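Local coordinates for CG5036 (PDB 4IGU), which probably binds G-protein alpha subunits through its RGS domain, accelerating their GTP hydrolysis and restraining GDP release, at residues K28-T33 with E50-W55; E98-N103 with D113-Q118. All blocks are in the same frame, centred on the assembly; numbering follows the deposited sequence.

Contact 1: residues K28-T33 with E50-W55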
loop_
_atom_site.group_PDB
_atom_site.type_symbol
_atom_site.label_atom_id
_atom_site.label_comp_id
_atom_site.label_asym_id
_atom_site.label_seq_id
_atom_site.Cartn_x
_atom_site.Cartn_y
_atom_site.Cartn_z
ATOM N N LYS A 28 -8.716 9.268 -0.212
ATOM C CA LYS A 28 -8.154 10.415 -0.922
ATOM C C LYS A 28 -6.652 10.270 -1.055
ATOM O O LYS A 28 -6.082 10.512 -2.125
ATOM C CB LYS A 28 -8.441 11.697 -0.146
ATOM C CG LYS A 28 -9.848 12.219 -0.292
ATOM C CD LYS A 28 -10.049 12.841 -1.655
ATOM C CE LYS A 28 -11.437 13.448 -1.771
ATOM N NZ LYS A 28 -12.495 12.451 -1.452
ATOM N N LEU A 29 -6.019 9.882 0.048
ATOM C CA LEU A 29 -4.577 9.673 0.074
ATOM C C LEU A 29 -4.219 8.578 -0.925
ATOM O O LEU A 29 -3.391 8.779 -1.815
ATOM C CB LEU A 29 -4.114 9.318 1.496
ATOM C CG LEU A 29 -2.635 9.012 1.732
ATOM C CD1 LEU A 29 -1.800 10.176 1.272
ATOM C CD2 LEU A 29 -2.360 8.734 3.193
ATOM N N MET A 30 -4.882 7.432 -0.809
ATOM C CA MET A 30 -4.540 6.266 -1.629
ATOM C C MET A 30 -4.856 6.415 -3.124
ATOM O O MET A 30 -4.289 5.697 -3.952
ATOM C CB MET A 30 -5.197 5.006 -1.058
ATOM C CG MET A 30 -4.652 4.604 0.301
ATOM S SD MET A 30 -2.890 4.169 0.233
ATOM C CE MET A 30 -3.013 2.487 -0.412
ATOM N N LYS A 31 -5.744 7.343 -3.474
ATOM C CA LYS A 31 -6.071 7.582 -4.877
ATOM C C LYS A 31 -5.129 8.582 -5.551
ATOM O O LYS A 31 -5.180 8.777 -6.766
ATOM C CB LYS A 31 -7.518 8.050 -5.024
ATOM C CG LYS A 31 -8.521 6.900 -5.001
ATOM C CD LYS A 31 -9.949 7.419 -4.946
ATOM C CE LYS A 31 -10.961 6.271 -5.001
ATOM N NZ LYS A 31 -12.332 6.770 -4.688
ATOM N N SER A 32 -4.257 9.203 -4.767
ATOM C CA SER A 32 -3.355 10.225 -5.294
ATOM C C SER A 32 -1.989 9.630 -5.645
ATOM O O SER A 32 -1.405 8.870 -4.857
ATOM C CB SER A 32 -3.211 11.354 -4.267
ATOM O OG SER A 32 -2.220 12.294 -4.646
ATOM N N THR A 33 -1.483 9.955 -6.834
ATOM C CA THR A 33 -0.159 9.487 -7.224
ATOM C C THR A 33 0.864 10.072 -6.262
ATOM O O THR A 33 1.765 9.375 -5.803
ATOM C CB THR A 33 0.207 9.883 -8.667
ATOM O OG1 THR A 33 -0.718 9.281 -9.589
ATOM C CG2 THR A 33 1.626 9.418 -8.995
ATOM N N GLU A 50 6.744 -2.207 3.248
ATOM C CA GLU A 50 6.331 -3.428 2.556
ATOM C C GLU A 50 4.812 -3.541 2.482
ATOM O O GLU A 50 4.281 -4.222 1.602
ATOM C CB GLU A 50 6.905 -4.678 3.235
ATOM C CG GLU A 50 6.382 -4.914 4.636
ATOM C CD GLU A 50 7.240 -4.234 5.675
ATOM O OE1 GLU A 50 8.121 -3.436 5.274
ATOM O OE2 GLU A 50 7.044 -4.511 6.877
ATOM N N ASN A 51 4.119 -2.875 3.401
ATOM C CA ASN A 51 2.658 -2.870 3.387
ATOM C C ASN A 51 2.072 -2.205 2.135
ATOM O O ASN A 51 1.189 -2.761 1.473
ATOM C CB ASN A 51 2.126 -2.199 4.657
ATOM C CG ASN A 51 2.199 -3.110 5.863
ATOM O OD1 ASN A 51 2.356 -4.322 5.717
ATOM N ND2 ASN A 51 2.069 -2.538 7.065
ATOM N N ILE A 52 2.546 -1.012 1.804
ATOM C CA ILE A 52 2.024 -0.332 0.621
ATOM C C ILE A 52 2.586 -0.925 -0.683
ATOM O O ILE A 52 1.902 -0.960 -1.716
ATOM C CB ILE A 52 2.231 1.212 0.700
ATOM C CG1 ILE A 52 1.298 1.928 -0.278
ATOM C CG2 ILE A 52 3.714 1.579 0.484
ATOM C CD1 ILE A 52 1.264 3.433 -0.116
ATOM N N LEU A 53 3.824 -1.399 -0.646
ATOM C CA LEU A 53 4.401 -2.011 -1.834
ATOM C C LEU A 53 3.643 -3.307 -2.189
ATOM O O LEU A 53 3.361 -3.575 -3.364
ATOM C CB LEU A 53 5.905 -2.254 -1.639
ATOM C CG LEU A 53 6.716 -0.945 -1.600
ATOM C CD1 LEU A 53 8.087 -1.124 -0.967
ATOM C CD2 LEU A 53 6.867 -0.385 -3.007
ATOM N N PHE A 54 3.286 -4.091 -1.177
ATOM C CA PHE A 54 2.461 -5.287 -1.406
ATOM C C PHE A 54 1.116 -4.874 -1.971
ATOM O O PHE A 54 0.632 -5.452 -2.953
ATOM C CB PHE A 54 2.271 -6.066 -0.095
ATOM C CG PHE A 54 1.222 -7.165 -0.167
ATOM C CD1 PHE A 54 1.431 -8.307 -0.938
ATOM C CD2 PHE A 54 0.053 -7.075 0.581
ATOM C CE1 PHE A 54 0.481 -9.328 -0.980
ATOM C CE2 PHE A 54 -0.907 -8.094 0.542
ATOM C CZ PHE A 54 -0.697 -9.214 -0.244
ATOM N N TRP A 55 0.517 -3.851 -1.366
ATOM C CA TRP A 55 -0.801 -3.380 -1.793
ATOM C C TRP A 55 -0.771 -2.882 -3.242
ATOM O O TRP A 55 -1.665 -3.179 -4.036
ATOM C CB TRP A 55 -1.334 -2.286 -0.846
ATOM C CG TRP A 55 -2.783 -1.941 -1.133
ATOM C CD1 TRP A 55 -3.891 -2.548 -0.617
ATOM C CD2 TRP A 55 -3.265 -0.938 -2.042
ATOM N NE1 TRP A 55 -5.034 -1.976 -1.136
ATOM C CE2 TRP A 55 -4.671 -0.987 -2.015
ATOM C CE3 TRP A 55 -2.634 -0.001 -2.876
ATOM C CZ2 TRP A 55 -5.468 -0.129 -2.783
ATOM C CZ3 TRP A 55 -3.425 0.849 -3.640
ATOM C CH2 TRP A 55 -4.828 0.782 -3.584
#
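Met30 and Ile52 mark the closest backbone approach here, their CA atoms 9.6 Å apart. Met30 belongs to the short helix 26-30 and Ile52 to the first turns of helix 50-61. Such a gap is too wide for the backbones to meet, and no hydrogen bond crosses it. Three apolar side chains bridge it instead, burying 141 Å² in all. Met30 contributes most of that surface. Its chain leaves beside the backbone N and then folds twice, with chi3 at -80°, which places the methyl ahead of the sulfur. The methyl lands over one face of the Trp55 indole: Met30 CE is 3.7 Å from the centroid of the six-membered ring and 17° off its normal, a CH-pi contact displaced toward the rim. The nearest ring atom to Met30 CE is Trp55 CE3, at 3.5 Å. Farther back over the same face stands Met30 SD, 5.3 Å from that centroid. The indole comes from the opposite direction, extended toward the methionine with Trp55 CG anti to the backbone N (chi1 -171°). Ile52, one turn earlier, touches the sulfur with its extended end, CD1 lying 4.2 Å from Met30 SD. A leucine in place of Trp55 would probably leave the Met30 methyl without the flat surface it rests on and free to shift. Tyr120, from helix 113-132, also meets the indole ring. The pairing is a Met-aromatic contact, and in the RGS fold it fastens an N-terminal helix to the antiparallel four-helix bundle that helix 50-61 opens.

Contact 2: residues E98-N103 with D113-Q118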
loop_
_atom_site.group_PDB
_atom_site.type_symbol
_atom_site.label_atom_id
_atom_site.label_comp_id
_atom_site.label_asym_id
_atom_site.label_seq_id
_atom_site.Cartn_x
_atom_site.Cartn_y
_atom_site.Cartn_z
ATOM N N GLU A 98 -3.441 -19.373 4.734
ATOM C CA GLU A 98 -3.883 -20.656 4.205
ATOM C C GLU A 98 -4.728 -20.480 2.956
ATOM O O GLU A 98 -4.629 -21.280 2.022
ATOM C CB GLU A 98 -4.669 -21.432 5.266
ATOM C CG GLU A 98 -3.807 -21.976 6.385
ATOM C CD GLU A 98 -2.681 -22.868 5.860
ATOM O OE1 GLU A 98 -2.913 -23.614 4.879
ATOM O OE2 GLU A 98 -1.565 -22.819 6.426
ATOM N N ILE A 99 -5.561 -19.437 2.941
ATOM C CA ILE A 99 -6.373 -19.126 1.767
ATOM C C ILE A 99 -5.495 -18.763 0.574
ATOM O O ILE A 99 -5.698 -19.285 -0.524
ATOM C CB ILE A 99 -7.379 -17.979 2.036
ATOM C CG1 ILE A 99 -8.447 -18.430 3.034
ATOM C CG2 ILE A 99 -8.045 -17.545 0.735
ATOM C CD1 ILE A 99 -9.391 -17.320 3.506
ATOM N N VAL A 100 -4.530 -17.868 0.793
ATOM C CA VAL A 100 -3.593 -17.463 -0.256
ATOM C C VAL A 100 -2.780 -18.660 -0.785
ATOM O O VAL A 100 -2.640 -18.830 -2.004
ATOM C CB VAL A 100 -2.661 -16.332 0.234
ATOM C CG1 VAL A 100 -1.569 -16.035 -0.791
ATOM C CG2 VAL A 100 -3.478 -15.080 0.516
ATOM N N ASN A 101 -2.273 -19.498 0.117
ATOM C CA ASN A 101 -1.543 -20.708 -0.290
ATOM C C ASN A 101 -2.365 -21.569 -1.221
ATOM O O ASN A 101 -1.884 -22.031 -2.261
ATOM C CB ASN A 101 -1.131 -21.554 0.926
ATOM C CG ASN A 101 -0.037 -20.911 1.738
ATOM O OD1 ASN A 101 0.515 -19.884 1.350
ATOM N ND2 ASN A 101 0.295 -21.518 2.879
ATOM N N ARG A 102 -3.617 -21.807 -0.849
ATOM C CA ARG A 102 -4.467 -22.626 -1.694
ATOM C C ARG A 102 -4.724 -21.922 -3.025
ATOM O O ARG A 102 -4.763 -22.581 -4.066
ATOM C CB ARG A 102 -5.783 -22.995 -0.973
ATOM C CG ARG A 102 -5.558 -23.877 0.276
ATOM C CD ARG A 102 -6.859 -24.455 0.865
ATOM N NE ARG A 102 -7.625 -23.479 1.649
ATOM C CZ ARG A 102 -7.506 -23.307 2.967
ATOM N NH1 ARG A 102 -8.249 -22.397 3.596
ATOM N NH2 ARG A 102 -6.641 -24.043 3.659
ATOM N N ASN A 103 -4.901 -20.593 -2.997
ATOM C CA ASN A 103 -5.168 -19.833 -4.236
ATOM C C ASN A 103 -3.979 -19.811 -5.179
ATOM O O ASN A 103 -4.119 -19.455 -6.347
ATOM C CB ASN A 103 -5.565 -18.379 -3.945
ATOM C CG ASN A 103 -6.953 -18.247 -3.340
ATOM O OD1 ASN A 103 -7.717 -19.201 -3.315
ATOM N ND2 ASN A 103 -7.289 -17.047 -2.871
ATOM N N ASP A 113 -6.752 -11.239 -2.635
ATOM C CA ASP A 113 -7.772 -10.325 -2.113
ATOM C C ASP A 113 -7.866 -10.254 -0.583
ATOM O O ASP A 113 -7.862 -9.163 -0.015
ATOM C CB ASP A 113 -9.136 -10.610 -2.736
ATOM C CG ASP A 113 -9.244 -10.051 -4.126
ATOM O OD1 ASP A 113 -8.191 -9.631 -4.645
ATOM O OD2 ASP A 113 -10.358 -10.034 -4.696
ATOM N N GLU A 114 -7.927 -11.403 0.081
ATOM C CA GLU A 114 -8.036 -11.424 1.537
ATOM C C GLU A 114 -6.838 -10.765 2.217
ATOM O O GLU A 114 -6.996 -10.049 3.211
ATOM C CB GLU A 114 -8.211 -12.866 2.041
ATOM C CG GLU A 114 -9.484 -13.528 1.559
ATOM C CD GLU A 114 -10.487 -13.782 2.678
ATOM O OE1 GLU A 114 -11.233 -14.782 2.575
ATOM O OE2 GLU A 114 -10.535 -12.986 3.647
ATOM N N ALA A 115 -5.639 -10.999 1.692
ATOM C CA ALA A 115 -4.452 -10.404 2.292
ATOM C C ALA A 115 -4.403 -8.918 1.967
ATOM O O ALA A 115 -4.056 -8.096 2.825
ATOM C CB ALA A 115 -3.170 -11.116 1.822
ATOM N N GLN A 116 -4.744 -8.561 0.732
ATOM C CA GLN A 116 -4.679 -7.153 0.332
ATOM C C GLN A 116 -5.599 -6.299 1.209
ATOM O O GLN A 116 -5.209 -5.220 1.663
ATOM C CB GLN A 116 -5.026 -6.981 -1.152
ATOM C CG GLN A 116 -4.947 -5.526 -1.638
ATOM C CD GLN A 116 -5.432 -5.348 -3.071
ATOM O OE1 GLN A 116 -6.208 -6.159 -3.583
ATOM N NE2 GLN A 116 -4.986 -4.278 -3.718
ATOM N N ILE A 117 -6.801 -6.803 1.482
ATOM C CA ILE A 117 -7.752 -6.090 2.340
ATOM C C ILE A 117 -7.226 -5.941 3.766
ATOM O O ILE A 117 -7.317 -4.870 4.377
ATOM C CB ILE A 117 -9.108 -6.810 2.389
ATOM C CG1 ILE A 117 -9.745 -6.850 1.005
ATOM C CG2 ILE A 117 -10.044 -6.128 3.376
ATOM C CD1 ILE A 117 -10.950 -7.787 0.929
ATOM N N GLN A 118 -6.689 -7.026 4.303
ATOM C CA GLN A 118 -6.121 -7.015 5.647
ATOM C C GLN A 118 -4.997 -5.976 5.749
ATOM O O GLN A 118 -4.904 -5.218 6.726
ATOM C CB GLN A 118 -5.605 -8.420 5.963
ATOM C CG GLN A 118 -5.209 -8.669 7.401
ATOM C CD GLN A 118 -5.364 -10.137 7.794
ATOM O OE1 GLN A 118 -4.386 -10.893 7.860
ATOM N NE2 GLN A 118 -6.601 -10.543 8.062
#
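Glu114 reaches across from helix 113-132 to Ile99 on helix 94-103, and its side chain can be traced outward atom by atom. CB leaves toward the partner helix but makes no close contact there. CG, held beside the backbone N by a chi1 of -63°, comes within loose van der Waals range, 4.3 Å from Ile99 CD1. A bend at chi2 (-112°) then carries the carboxylate over the end of the isoleucine: Glu114 CD lies 3.8 Å from Ile99 CD1, and Glu114 OE1 is nearer still to that methyl, at 3.3 Å. The two side chains cross at about a right angle, and of Ile99 it is the CD1 methyl that meets the carboxylate. The last atom, OE2, forms a salt bridge with Arg95, one turn earlier than Ile99 on the same helix. This pairing anchors the carboxylate beside the methyl and would be expected to favour its charged form. Deeper in, Val100 CG2 and Ala115 CB meet at 4.2 Å. These two residues have the nearest CA atoms, 7.6 Å apart, a close approach consistent with the small alanine side chain. The interface buries 146 Å² and has no hydrogen bond of its own, although Asn103 ND2 binds the backbone oxygen of Thr111 in the connection between the helices. Outside the two segments, Phe112 touches Val100, and Phe54 of helix 50-61 packs on Ala115. A small apolar centre edged by a salt-bridged glutamate thus joins two consecutive helices of the four-helix bundle of the RGS fold.

In the fold
Contact 1 lies about 3 Å from the centre of the chain and contact 2 about 15 Å from it; their own centres are 18 Å apart. They nevertheless touch directly through segments 50-55 and 113-118. Trp55 CD1 packs 3.3 Å from Gln116 CG, and Phe54 CZ lies 3.7 Å from Ala115 CB. Helix 50-61 therefore faces both ways, toward helix 26-30 in contact 1 and toward helix 113-132, which contact 2 ties to helix 94-103. Along the chain the two are consecutive. As in other RGS domains, the G-alpha surface is probably formed by loops at one end of the bundle, including the one preceding helix 50-61.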